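Local coordinates for beta-L-arabinobiosidase (Bacteroides thetaiotaomicron, PDB 5MQR), which probably cleaves arabinose-containing side chains of plant pectin as a glycoside hydrolase, and may also have exo-alpha-sialidase activity, at residues N183-V188 with K213-P218; P440-G445 with K449-D454; V697-S702 with N706-A711. All coordinates share one frame; numbering follows the deposited sequence.

Contact 1: residues N183-V188 with K213-P218; sequences NGIGRV and KNTDYP
Ile185 and Thr215 are nearest neighbours across the contact, CA to CA 8.2 Å, and Val188 and Tyr217 likewise at 8.4 Å, so the two backbones run too far apart to pair and no hydrogen bond joins them. What meets is methyl and ring carbon, in two small spots. In the first, Ile185 CG2 comes to 4.4 Å from Thr215 CG2. The hydroxyl of Thr215 is used separately, on the carbonyl O of Asn211, and both Ile185 and Thr215 also rest on Tyr126. In the second spot Val188 sends CG1 over to the ring of Tyr217, 4.4 Å from its CD2, on an oblique approach. The valine torsion (chi1 -65°) turns CG1 anti to the carbonyl carbon. Tyr217 is flanked as well by Pro124 and Ile201, and Val188 by Tyr169. Ile185 and Gly186 both lie opposite Tyr169, which makes a classic beta bulge as strand 186-192 begins. That strand is the third of a four-stranded antiparallel sheet (148-157, 163-170, 186-192, 202-206), and the loop 213-218, which follows its last strand, folds back against it. The arrangement is light loop-on-blade packing in the N-terminal beta propeller.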
loop_
_atom_site.group_PDB
_atom_site.type_symbol
_atom_site.label_atom_id
_atom_site.label_comp_id
_atom_site.label_asym_id
_atom_site.label_seq_id
_atom_site.Cartn_x
_atom_site.Cartn_y
_atom_site.Cartn_z
ATOM N N ASN A 183 10.887 -43.810 22.718
ATOM C CA ASN A 183 11.825 -44.727 23.368
ATOM C C ASN A 183 13.250 -44.179 23.236
ATOM O O ASN A 183 14.210 -44.945 23.362
ATOM C CB ASN A 183 11.760 -46.138 22.758
ATOM C CG ASN A 183 10.338 -46.677 22.635
ATOM O OD1 ASN A 183 9.885 -47.023 21.550
ATOM N ND2 ASN A 183 9.641 -46.750 23.736
ATOM N N GLY A 184 13.379 -42.860 23.003
ATOM C CA GLY A 184 14.684 -42.211 22.894
ATOM C C GLY A 184 15.412 -42.097 24.228
ATOM O O GLY A 184 15.120 -42.819 25.183
ATOM N N ILE A 185 16.397 -41.209 24.276
ATOM C CA ILE A 185 17.264 -41.083 25.441
ATOM C C ILE A 185 16.788 -39.922 26.294
ATOM O O ILE A 185 16.452 -40.102 27.460
ATOM C CB ILE A 185 18.717 -40.872 25.014
ATOM C CG1 ILE A 185 19.223 -42.119 24.298
ATOM C CG2 ILE A 185 19.603 -40.585 26.220
ATOM C CD1 ILE A 185 20.456 -41.879 23.463
ATOM N N GLY A 186 16.772 -38.732 25.711
ATOM C CA GLY A 186 16.320 -37.560 26.444
ATOM C C GLY A 186 16.691 -36.231 25.825
ATOM O O GLY A 186 17.349 -36.167 24.784
ATOM N N ARG A 187 16.290 -35.170 26.512
ATOM C CA ARG A 187 16.479 -33.838 26.029
ATOM C C ARG A 187 17.535 -33.113 26.845
ATOM O O ARG A 187 17.571 -33.224 28.062
ATOM C CB ARG A 187 15.166 -33.089 26.087
ATOM C CG ARG A 187 15.147 -31.930 25.110
ATOM C CD ARG A 187 13.808 -31.280 25.095
ATOM N NE ARG A 187 12.794 -32.195 24.583
ATOM C CZ ARG A 187 12.386 -32.281 23.315
ATOM N NH1 ARG A 187 12.891 -31.501 22.344
ATOM N NH2 ARG A 187 11.429 -33.163 23.018
ATOM N N VAL A 188 18.391 -32.375 26.144
ATOM C CA VAL A 188 19.508 -31.672 26.755
ATOM C C VAL A 188 19.369 -30.183 26.518
ATOM O O VAL A 188 18.691 -29.748 25.595
ATOM C CB VAL A 188 20.892 -32.131 26.233
ATOM C CG1 VAL A 188 21.137 -33.578 26.613
ATOM C CG2 VAL A 188 21.034 -31.937 24.722
ATOM N N LYS A 213 21.972 -42.122 36.467
ATOM C CA LYS A 213 22.961 -43.193 36.590
ATOM C C LYS A 213 23.389 -43.872 35.291
ATOM O O LYS A 213 24.410 -44.542 35.303
ATOM C CB LYS A 213 22.488 -44.227 37.613
ATOM C CG LYS A 213 22.365 -43.611 39.005
ATOM C CD LYS A 213 22.162 -44.652 40.094
ATOM C CE LYS A 213 22.676 -44.172 41.451
ATOM N NZ LYS A 213 22.970 -45.347 42.322
ATOM N N ASN A 214 22.638 -43.691 34.193
ATOM C CA ASN A 214 23.001 -44.281 32.883
ATOM C C ASN A 214 23.055 -43.279 31.687
ATOM O O ASN A 214 22.951 -43.680 30.524
ATOM C CB ASN A 214 22.066 -45.464 32.563
ATOM C CG ASN A 214 20.623 -45.040 32.316
ATOM O OD1 ASN A 214 20.298 -43.862 32.181
ATOM N ND2 ASN A 214 19.749 -46.012 32.256
ATOM N N THR A 215 23.200 -41.994 31.984
ATOM C CA THR A 215 23.380 -40.962 30.972
ATOM C C THR A 215 24.703 -40.227 31.192
ATOM O O THR A 215 25.276 -40.260 32.285
ATOM C CB THR A 215 22.214 -39.966 30.971
ATOM O OG1 THR A 215 21.968 -39.492 32.300
ATOM C CG2 THR A 215 20.957 -40.622 30.434
ATOM N N ASP A 216 25.170 -39.563 30.135
ATOM C CA ASP A 216 26.540 -39.044 30.054
ATOM C C ASP A 216 26.680 -37.539 30.280
ATOM O O ASP A 216 27.754 -36.994 30.089
ATOM C CB ASP A 216 27.135 -39.421 28.694
ATOM C CG ASP A 216 27.217 -40.925 28.489
ATOM O OD1 ASP A 216 27.457 -41.648 29.473
ATOM O OD2 ASP A 216 27.054 -41.390 27.343
ATOM N N TYR A 217 25.596 -36.870 30.664
ATOM C CA TYR A 217 25.648 -35.481 31.115
ATOM C C TYR A 217 24.799 -35.387 32.378
ATOM O O TYR A 217 23.823 -36.104 32.503
ATOM C CB TYR A 217 25.080 -34.526 30.061
ATOM C CG TYR A 217 25.850 -34.481 28.767
ATOM C CD1 TYR A 217 27.193 -34.081 28.736
ATOM C CD2 TYR A 217 25.247 -34.841 27.568
ATOM C CE1 TYR A 217 27.911 -34.055 27.534
ATOM C CE2 TYR A 217 25.941 -34.803 26.364
ATOM C CZ TYR A 217 27.273 -34.416 26.339
ATOM O OH TYR A 217 27.949 -34.384 25.125
ATOM N N PRO A 218 25.162 -34.501 33.318
ATOM C CA PRO A 218 24.349 -34.461 34.539
ATOM C C PRO A 218 22.971 -33.840 34.348
ATOM O O PRO A 218 22.689 -33.171 33.340
ATOM C CB PRO A 218 25.213 -33.667 35.539
ATOM C CG PRO A 218 26.229 -32.938 34.714
ATOM C CD PRO A 218 26.388 -33.681 33.419
#

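Contact 2: residues P440-G445 with K449-D454; sequences PVSLEG and KLQDKD. With CA (calcium ion), chain J.
This beta hairpin, strands 441-444 and 447-452, pairs Ser442 with Lys449 across its centre and leads at its far end into a calcium site. Ser442 and Lys449 form an antiparallel hydrogen-bonded pair: Ser442 N reaches Lys449 O at 3.0 Å and Lys449 N reaches Ser442 O at 2.7 Å. Gln451 N adds a third bond, to Pro440 O at 3.1 Å. Val441 and Leu450 are the non-hydrogen-bonded pair in between. On the face that carries Ser442, Lys449 bends at chi3 (-25°), bringing CE past the serine hydroxyl and NZ to Glu444 OE1 at 2.6 Å. That salt bridge meets the carboxylate on its anti side, 28° out of plane. Farther along, Asp452 holds the calcium ion with both carboxylate oxygens, OD1 at 2.4 Å, and the same OD1 accepts Asp454 N at 3.0 Å. This Asx turn curls the chain so that Asp454 O can bind the calcium too. Two waters, Asp457 and Glu597 complete the site. Strand 600-610 runs antiparallel along the other edge of 447-452, where its Glu601 takes Gln451 NE2 and its Arg603 the second oxygen of Glu444, while Val441 packs on Ile433 of strand 431-435.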
loop_
_atom_site.group_PDB
_atom_site.type_symbol
_atom_site.label_atom_id
_atom_site.label_comp_id
_atom_site.label_asym_id
_atom_site.label_seq_id
_atom_site.Cartn_x
_atom_site.Cartn_y
_atom_site.Cartn_z
ATOM N N PRO A 440 27.237 -15.052 -4.710
ATOM C CA PRO A 440 26.731 -14.007 -3.823
ATOM C C PRO A 440 26.397 -12.716 -4.538
ATOM O O PRO A 440 26.973 -12.408 -5.591
ATOM C CB PRO A 440 27.902 -13.778 -2.860
ATOM C CG PRO A 440 29.100 -14.055 -3.687
ATOM C CD PRO A 440 28.706 -15.169 -4.617
ATOM N N VAL A 441 25.447 -11.983 -3.974
ATOM C CA VAL A 441 25.104 -10.661 -4.439
ATOM C C VAL A 441 25.681 -9.642 -3.455
ATOM O O VAL A 441 25.583 -9.840 -2.260
ATOM C CB VAL A 441 23.572 -10.530 -4.535
ATOM C CG1 VAL A 441 23.163 -9.092 -4.836
ATOM C CG2 VAL A 441 23.045 -11.494 -5.582
ATOM N N SER A 442 26.267 -8.558 -3.954
ATOM C CA SER A 442 26.903 -7.579 -3.091
ATOM C C SER A 442 26.910 -6.217 -3.748
ATOM O O SER A 442 26.612 -6.110 -4.925
ATOM C CB SER A 442 28.366 -7.993 -2.786
ATOM O OG SER A 442 29.113 -8.057 -4.002
ATOM N N LEU A 443 27.289 -5.195 -2.982
ATOM C CA LEU A 443 27.489 -3.850 -3.514
ATOM C C LEU A 443 28.965 -3.530 -3.703
ATOM O O LEU A 443 29.821 -3.998 -2.957
ATOM C CB LEU A 443 26.869 -2.817 -2.584
ATOM C CG LEU A 443 25.340 -2.853 -2.532
ATOM C CD1 LEU A 443 24.812 -1.990 -1.393
ATOM C CD2 LEU A 443 24.750 -2.410 -3.852
ATOM N N GLU A 444 29.243 -2.735 -4.720
ATOM C CA GLU A 444 30.573 -2.237 -4.985
ATOM C C GLU A 444 30.410 -0.816 -5.512
ATOM O O GLU A 444 30.397 -0.568 -6.721
ATOM C CB GLU A 444 31.286 -3.147 -5.991
ATOM C CG GLU A 444 32.718 -2.749 -6.347
ATOM C CD GLU A 444 33.271 -3.590 -7.490
ATOM O OE1 GLU A 444 33.607 -4.765 -7.259
ATOM O OE2 GLU A 444 33.359 -3.087 -8.642
ATOM N N GLY A 445 30.272 0.115 -4.570
ATOM C CA GLY A 445 30.040 1.521 -4.890
ATOM C C GLY A 445 28.728 1.701 -5.636
ATOM O O GLY A 445 27.663 1.356 -5.115
ATOM N N LYS A 449 26.425 -5.989 -7.661
ATOM C CA LYS A 449 27.283 -7.022 -8.269
ATOM C C LYS A 449 26.700 -8.400 -8.048
ATOM O O LYS A 449 26.267 -8.722 -6.953
ATOM C CB LYS A 449 28.693 -6.988 -7.685
ATOM C CG LYS A 449 29.755 -7.691 -8.527
ATOM C CD LYS A 449 31.095 -7.967 -7.834
ATOM C CE LYS A 449 31.408 -7.042 -6.685
ATOM N NZ LYS A 449 32.818 -7.026 -6.279
ATOM N N LEU A 450 26.706 -9.188 -9.121
ATOM C CA LEU A 450 26.339 -10.572 -9.102
ATOM C C LEU A 450 27.605 -11.369 -9.403
ATOM O O LEU A 450 28.219 -11.162 -10.446
ATOM C CB LEU A 450 25.306 -10.834 -10.186
ATOM C CG LEU A 450 23.934 -10.202 -9.930
ATOM C CD1 LEU A 450 23.962 -8.703 -10.102
ATOM C CD2 LEU A 450 22.907 -10.790 -10.887
ATOM N N GLN A 451 27.987 -12.267 -8.495
ATOM C CA GLN A 451 29.096 -13.194 -8.719
ATOM C C GLN A 451 28.559 -14.623 -8.754
ATOM O O GLN A 451 27.525 -14.896 -8.169
ATOM C CB GLN A 451 30.146 -13.046 -7.636
ATOM C CG GLN A 451 30.880 -11.715 -7.660
ATOM C CD GLN A 451 31.812 -11.527 -6.468
ATOM O OE1 GLN A 451 31.393 -11.628 -5.311
ATOM N NE2 GLN A 451 33.076 -11.242 -6.744
ATOM N N ASP A 452 29.247 -15.505 -9.489
ATOM C CA ASP A 452 28.828 -16.886 -9.689
ATOM C C ASP A 452 30.041 -17.819 -9.969
ATOM O O ASP A 452 30.641 -17.780 -11.064
ATOM C CB ASP A 452 27.834 -16.951 -10.851
ATOM C CG ASP A 452 27.120 -18.305 -10.976
ATOM O OD1 ASP A 452 27.559 -19.327 -10.421
ATOM O OD2 ASP A 452 26.106 -18.374 -11.691
ATOM N N LYS A 453 30.373 -18.648 -8.981
ATOM C CA LYS A 453 31.325 -19.736 -9.172
ATOM C C LYS A 453 30.694 -21.069 -8.825
ATOM O O LYS A 453 31.405 -22.038 -8.601
ATOM C CB LYS A 453 32.601 -19.517 -8.350
ATOM C CG LYS A 453 32.361 -19.513 -6.855
ATOM C CD LYS A 453 33.654 -19.438 -6.068
ATOM C CE LYS A 453 34.341 -18.099 -6.182
ATOM N NZ LYS A 453 35.201 -17.900 -4.977
ATOM N N ASP A 454 29.368 -21.123 -8.832
ATOM C CA ASP A 454 28.646 -22.289 -8.375
ATOM C C ASP A 454 28.129 -23.019 -9.591
ATOM O O ASP A 454 27.290 -22.482 -10.292
ATOM C CB ASP A 454 27.466 -21.874 -7.478
ATOM C CG ASP A 454 26.861 -23.062 -6.706
ATOM O OD1 ASP A 454 26.937 -24.215 -7.209
ATOM O OD2 ASP A 454 26.348 -22.838 -5.568
HETATM CA CA CA J . 26.293 -20.932 -11.761
HETATM O O HOH W 1 28.905 -10.232 -5.237
HETATM O O HOH W 2 25.224 -23.022 -12.505
HETATM O O HOH W 3 24.788 -20.329 -13.569
#

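Contact 3: residues V697-S702 with N706-A711; sequences VQRSYS and NLIACA
Asn706 plugs its side chain into the bend made by Val697, Arg699 and Ser702. From CB, which passes the end of Gln698, the chain goes to CG anti to the backbone N (chi1 -157°), putting the amide between the peptides on either side of Gln698. There its two tips diverge. OD1 takes the N-H of Arg699 at 2.9 Å in a nearly straight bond (169°), the donor tilted a little from the carbonyl plane. ND2 donates a hydrogen bond to Val697 O at 2.9 Å, standing well above that carbonyl's plane, 53° out of it. Ser702 OG also lies 3.1 Å from Asn706 OD1, but its one proton has Arg699 O within reach as well, and which of the two it serves is not settled. A water links Ser702 OG with Asn706 N. Beyond the amide, Ile708 supplies the apolar half of the contact. Its CG1 rests on Ser702 CB, and CD1 nestles 3.6 Å from Tyr701 CE1 and 3.8 Å from Arg699 CG. The tyrosine ring has Arg699 CB over one face, and its hydroxyl is gripped from the side by NE and NH2 of the arginine, in the guanidinium plane; Phe695 makes a cation-pi contact with the same arginine. A bound buffer molecule lies close to the Tyr701 side chain. Arg699 to Ser702 is a type I beta turn, and the Asn706 amide bonds the chain entering it, in the loop that runs to Ala711, the N-cap of helix 712-719, in the glycoside hydrolase part of this six-hairpin glycosidase.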
loop_
_atom_site.group_PDB
_atom_site.type_symbol
_atom_site.label_atom_id
_atom_site.label_comp_id
_atom_site.label_asym_id
_atom_site.label_seq_id
_atom_site.Cartn_x
_atom_site.Cartn_y
_atom_site.Cartn_z
ATOM N N VAL A 697 -28.879 22.189 -22.472
ATOM C CA VAL A 697 -29.882 22.773 -23.354
ATOM C C VAL A 697 -29.615 24.265 -23.627
ATOM O O VAL A 697 -28.994 24.962 -22.813
ATOM C CB VAL A 697 -31.331 22.599 -22.822
ATOM C CG1 VAL A 697 -31.684 21.118 -22.636
ATOM C CG2 VAL A 697 -31.557 23.427 -21.555
ATOM N N GLN A 698 -30.071 24.721 -24.793
ATOM C CA GLN A 698 -29.807 26.073 -25.278
ATOM C C GLN A 698 -30.637 27.073 -24.488
ATOM O O GLN A 698 -31.851 27.078 -24.615
ATOM C CB GLN A 698 -30.177 26.192 -26.765
ATOM C CG GLN A 698 -30.053 27.591 -27.367
ATOM C CD GLN A 698 -28.614 27.975 -27.582
ATOM O OE1 GLN A 698 -28.070 28.884 -26.911
ATOM N NE2 GLN A 698 -27.962 27.265 -28.509
ATOM N N ARG A 699 -29.998 27.943 -23.715
ATOM C CA ARG A 699 -30.740 28.965 -22.949
ATOM C C ARG A 699 -30.814 30.306 -23.701
ATOM O O ARG A 699 -29.861 30.711 -24.347
ATOM C CB ARG A 699 -30.136 29.130 -21.554
ATOM C CG ARG A 699 -29.995 27.799 -20.815
ATOM C CD ARG A 699 -31.335 27.224 -20.399
ATOM N NE ARG A 699 -31.878 27.933 -19.249
ATOM C CZ ARG A 699 -33.154 27.913 -18.859
ATOM N NH1 ARG A 699 -34.082 27.236 -19.532
ATOM N NH2 ARG A 699 -33.513 28.591 -17.784
ATOM N N SER A 700 -31.946 30.983 -23.588
ATOM C CA SER A 700 -32.190 32.237 -24.331
ATOM C C SER A 700 -31.424 33.457 -23.783
ATOM O O SER A 700 -31.344 34.482 -24.463
ATOM C CB SER A 700 -33.683 32.569 -24.331
ATOM O OG SER A 700 -34.096 32.888 -23.017
ATOM N N TYR A 701 -30.894 33.354 -22.559
ATOM C CA TYR A 701 -30.196 34.474 -21.894
ATOM C C TYR A 701 -28.688 34.231 -21.822
ATOM O O TYR A 701 -27.944 35.012 -21.240
ATOM C CB TYR A 701 -30.786 34.710 -20.497
ATOM C CG TYR A 701 -30.787 33.458 -19.643
ATOM C CD1 TYR A 701 -29.650 33.084 -18.929
ATOM C CD2 TYR A 701 -31.911 32.628 -19.583
ATOM C CE1 TYR A 701 -29.639 31.939 -18.160
ATOM C CE2 TYR A 701 -31.910 31.476 -18.812
ATOM C CZ TYR A 701 -30.770 31.133 -18.102
ATOM O OH TYR A 701 -30.741 29.990 -17.331
ATOM N N SER A 702 -28.229 33.149 -22.436
ATOM C CA SER A 702 -26.824 32.799 -22.354
ATOM C C SER A 702 -26.015 33.730 -23.252
ATOM O O SER A 702 -26.565 34.415 -24.095
ATOM C CB SER A 702 -26.627 31.342 -22.731
ATOM O OG SER A 702 -27.057 31.150 -24.059
ATOM N N ASN A 706 -23.630 29.300 -25.639
ATOM C CA ASN A 706 -24.473 28.910 -24.510
ATOM C C ASN A 706 -23.835 29.117 -23.097
ATOM O O ASN A 706 -24.216 28.471 -22.118
ATOM C CB ASN A 706 -24.975 27.467 -24.714
ATOM C CG ASN A 706 -26.228 27.169 -23.943
ATOM O OD1 ASN A 706 -27.129 28.011 -23.841
ATOM N ND2 ASN A 706 -26.299 25.963 -23.376
ATOM N N LEU A 707 -22.903 30.056 -22.996
ATOM C CA LEU A 707 -22.200 30.288 -21.740
ATOM C C LEU A 707 -23.024 31.133 -20.776
ATOM O O LEU A 707 -23.587 32.153 -21.156
ATOM C CB LEU A 707 -20.853 30.946 -22.006
ATOM C CG LEU A 707 -19.858 30.101 -22.806
ATOM C CD1 LEU A 707 -18.634 30.936 -23.171
ATOM C CD2 LEU A 707 -19.451 28.856 -22.030
ATOM N N ILE A 708 -23.097 30.673 -19.535
ATOM C CA ILE A 708 -23.758 31.373 -18.454
ATOM C C ILE A 708 -22.746 31.551 -17.298
ATOM O O ILE A 708 -22.122 30.589 -16.858
ATOM C CB ILE A 708 -24.977 30.567 -17.995
ATOM C CG1 ILE A 708 -26.012 30.491 -19.117
ATOM C CG2 ILE A 708 -25.582 31.162 -16.730
ATOM C CD1 ILE A 708 -27.085 29.448 -18.915
ATOM N N ALA A 709 -22.620 32.778 -16.795
ATOM C CA ALA A 709 -21.551 33.136 -15.849
ATOM C C ALA A 709 -21.798 32.814 -14.385
ATOM O O ALA A 709 -20.893 32.927 -13.563
ATOM C CB ALA A 709 -21.251 34.614 -15.957
ATOM N N CYS A 710 -23.030 32.485 -14.062
ATOM C CA CYS A 710 -23.481 32.354 -12.677
ATOM C C CYS A 710 -22.572 31.495 -11.802
ATOM O O CYS A 710 -22.180 31.931 -10.714
ATOM C CB CYS A 710 -24.909 31.785 -12.663
ATOM S SG CYS A 710 -25.516 31.500 -11.002
ATOM N N ALA A 711 -22.227 30.303 -12.302
ATOM C CA ALA A 711 -21.470 29.290 -11.536
ATOM C C ALA A 711 -19.984 29.109 -11.935
ATOM O O ALA A 711 -19.377 28.073 -11.625
ATOM C CB ALA A 711 -22.197 27.946 -11.619
HETATM O O HOH W 4 -25.766 31.192 -27.036
#

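How the contacts relate
The three contacts follow one another along the chain and none touches another. Contact 1 belongs to the N-terminal propeller, contact 2 to the Sialidase-like CBM region and contact 3 to the loop before helix 712-719, in the glycoside hydrolase part of the chain. Contacts 1 and 2 are closest, with centres about 46 Å apart and nearest atoms about 32 Å. Contact 3 lies across the centre of the chain from both, its centre about 97 Å from that of contact 1 and about 70 Å from that of contact 2. Among them contact 2 alone supplies metal ligands; a different calcium ion lies about 14 Å from the side chain of Val188 in contact 1. Main-chain pairing dominates contact 2, one side-chain amide contact 3, and sparse apolar touch contact 1.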